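Long-range contact in like-Sm ribonucleoprotein core (Methanococcus vannielii SB, PDB 5MKI), which probably binds RNA, as a heptameric archaeal Sm-like ring protein with binding sites for uridine monophosphate and calcium: residues Y22-K27 with N66-S71. Numbering follows the deposited sequence.
Sequences YLKDGK and NVLYVS
Y22 and Y69 lie on the same face of an antiparallel strand pair, with Y69 CE1 3.5 Å from Y22 CG, over the ring face and offset toward the rim; the planes meet at 57°. Y22 CG stands anti to its carbonyl carbon (chi1 -66°), which carries the ring out beside Y69 and brings S71 CB to its edge, 4.1 Å from CE1. With an alanine in place of Y22, the Y69 ring would probably lose the surface it lies against, opening a gap there and at S71 CB. Y69 O, which takes Y22 N at 2.9 Å, also lies in plane at the edge of the Y22 ring. Y22 O takes L68 N at 2.7 Å and, weakly, Y69 N; two residues facing one define a classic beta bulge. Beyond it, L23 CD2 comes within 4.2 Å of V67 CG2 although the two side chains diverge. K24 N donates to N66 O (2.8 Å), and its CG passes close to that oxygen. Bent at chi4 (65°), the lysine bonds through NZ chiefly to D65 O and also reaches V67 O at 3.0 Å, from above the carbonyl plane. V67 O also accepts N66 ND2 of a neighbouring subunit, into which Y69-S71 continue the sheet, as in Sm rings. Since N66 ND2 bonds to R63 O, bulge and lysine together tie this strand pair to the UMP-binding R63 and D65 and to the subunit interface.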
loop_
_atom_site.group_PDB
_atom_site.type_symbol
_atom_site.label_atom_id
_atom_site.label_comp_id
_atom_site.label_asym_id
_atom_site.label_seq_id
_atom_site.Cartn_x
_atom_site.Cartn_y
_atom_site.Cartn_z
ATOM N N TYR A 22 4.018 18.801 4.000
ATOM C CA TYR A 22 3.419 18.113 5.143
ATOM C C TYR A 22 3.413 16.599 4.918
ATOM O O TYR A 22 2.915 16.118 3.897
ATOM C CB TYR A 22 1.983 18.583 5.374
ATOM C CG TYR A 22 1.847 20.029 5.809
ATOM C CD1 TYR A 22 1.907 21.067 4.882
ATOM C CD2 TYR A 22 1.641 20.353 7.147
ATOM C CE1 TYR A 22 1.772 22.388 5.280
ATOM C CE2 TYR A 22 1.496 21.674 7.554
ATOM C CZ TYR A 22 1.566 22.688 6.618
ATOM O OH TYR A 22 1.428 24.004 7.021
ATOM N N LEU A 23 3.925 15.857 5.893
ATOM C CA LEU A 23 4.057 14.412 5.817
ATOM C C LEU A 23 2.972 13.729 6.646
ATOM O O LEU A 23 2.388 14.319 7.559
ATOM C CB LEU A 23 5.443 13.984 6.297
ATOM C CG LEU A 23 6.613 14.547 5.487
ATOM C CD1 LEU A 23 7.934 13.908 5.944
ATOM C CD2 LEU A 23 6.378 14.313 3.999
ATOM N N LYS A 24 2.721 12.455 6.321
ATOM C CA LYS A 24 1.624 11.719 6.950
ATOM C C LYS A 24 1.797 11.592 8.457
ATOM O O LYS A 24 0.805 11.480 9.187
ATOM C CB LYS A 24 1.503 10.330 6.329
ATOM C CG LYS A 24 0.967 10.322 4.921
ATOM C CD LYS A 24 1.067 8.931 4.331
ATOM C CE LYS A 24 0.263 8.819 3.044
ATOM N NZ LYS A 24 0.824 9.696 1.956
ATOM N N ASP A 25 3.031 11.608 8.943
ATOM C CA ASP A 25 3.306 11.369 10.352
ATOM C C ASP A 25 3.273 12.638 11.192
ATOM O O ASP A 25 3.569 12.574 12.392
ATOM C CB ASP A 25 4.669 10.681 10.511
ATOM C CG ASP A 25 5.819 11.494 9.910
ATOM O OD1 ASP A 25 5.628 12.692 9.609
ATOM O OD2 ASP A 25 6.923 10.929 9.742
ATOM N N GLY A 26 2.940 13.783 10.595
ATOM C CA GLY A 26 2.924 15.053 11.297
ATOM C C GLY A 26 4.132 15.936 11.055
ATOM O O GLY A 26 4.078 17.127 11.374
ATOM N N LYS A 27 5.208 15.396 10.495
ATOM C CA LYS A 27 6.379 16.200 10.180
ATOM C C LYS A 27 6.052 17.274 9.147
ATOM O O LYS A 27 5.177 17.108 8.291
ATOM C CB LYS A 27 7.507 15.312 9.655
ATOM C CG LYS A 27 8.071 14.340 10.675
ATOM C CD LYS A 27 9.382 13.739 10.178
ATOM C CE LYS A 27 9.848 12.608 11.076
ATOM N NZ LYS A 27 8.840 11.530 11.180
ATOM N N ASN A 66 5.045 9.473 1.335
ATOM C CA ASN A 66 4.895 10.006 2.681
ATOM C C ASN A 66 4.075 11.296 2.713
ATOM O O ASN A 66 3.705 11.746 3.803
ATOM C CB ASN A 66 6.274 10.270 3.310
ATOM C CG ASN A 66 7.180 9.024 3.333
ATOM O OD1 ASN A 66 6.925 8.088 4.076
ATOM N ND2 ASN A 66 8.256 9.037 2.541
ATOM N N VAL A 67 3.774 11.889 1.558
ATOM C CA VAL A 67 3.302 13.277 1.514
ATOM C C VAL A 67 1.807 13.333 1.791
ATOM O O VAL A 67 1.023 12.570 1.214
ATOM C CB VAL A 67 3.631 13.926 0.161
ATOM C CG1 VAL A 67 2.940 15.306 0.044
ATOM C CG2 VAL A 67 5.151 14.076 0.002
ATOM N N LEU A 68 1.415 14.241 2.682
ATOM C CA LEU A 68 0.017 14.544 2.951
ATOM C C LEU A 68 -0.473 15.633 1.998
ATOM O O LEU A 68 -1.381 15.397 1.195
ATOM C CB LEU A 68 -0.143 14.966 4.417
ATOM C CG LEU A 68 -1.500 14.843 5.108
ATOM C CD1 LEU A 68 -1.947 13.376 5.150
ATOM C CD2 LEU A 68 -1.415 15.430 6.520
ATOM N N TYR A 69 0.132 16.824 2.075
ATOM C CA TYR A 69 -0.065 17.889 1.093
ATOM C C TYR A 69 1.148 18.810 1.112
ATOM O O TYR A 69 1.903 18.848 2.085
ATOM C CB TYR A 69 -1.346 18.701 1.344
ATOM C CG TYR A 69 -1.797 18.865 2.788
ATOM C CD1 TYR A 69 -1.108 19.692 3.685
ATOM C CD2 TYR A 69 -2.941 18.231 3.241
ATOM C CE1 TYR A 69 -1.543 19.836 5.003
ATOM C CE2 TYR A 69 -3.380 18.374 4.539
ATOM C CZ TYR A 69 -2.691 19.176 5.419
ATOM O OH TYR A 69 -3.163 19.292 6.713
ATOM N N VAL A 70 1.331 19.540 0.014
ATOM C CA VAL A 70 2.401 20.521 -0.130
ATOM C C VAL A 70 1.771 21.912 -0.197
ATOM O O VAL A 70 0.805 22.129 -0.946
ATOM C CB VAL A 70 3.261 20.229 -1.376
ATOM C CG1 VAL A 70 4.409 21.185 -1.458
ATOM C CG2 VAL A 70 3.788 18.780 -1.348
ATOM N N SER A 71 2.302 22.845 0.606
ATOM C CA SER A 71 1.849 24.236 0.618
ATOM C C SER A 71 2.753 25.065 -0.287
ATOM O O SER A 71 3.969 25.127 -0.072
ATOM C CB SER A 71 1.849 24.822 2.030
ATOM O OG SER A 71 1.267 26.122 2.017
#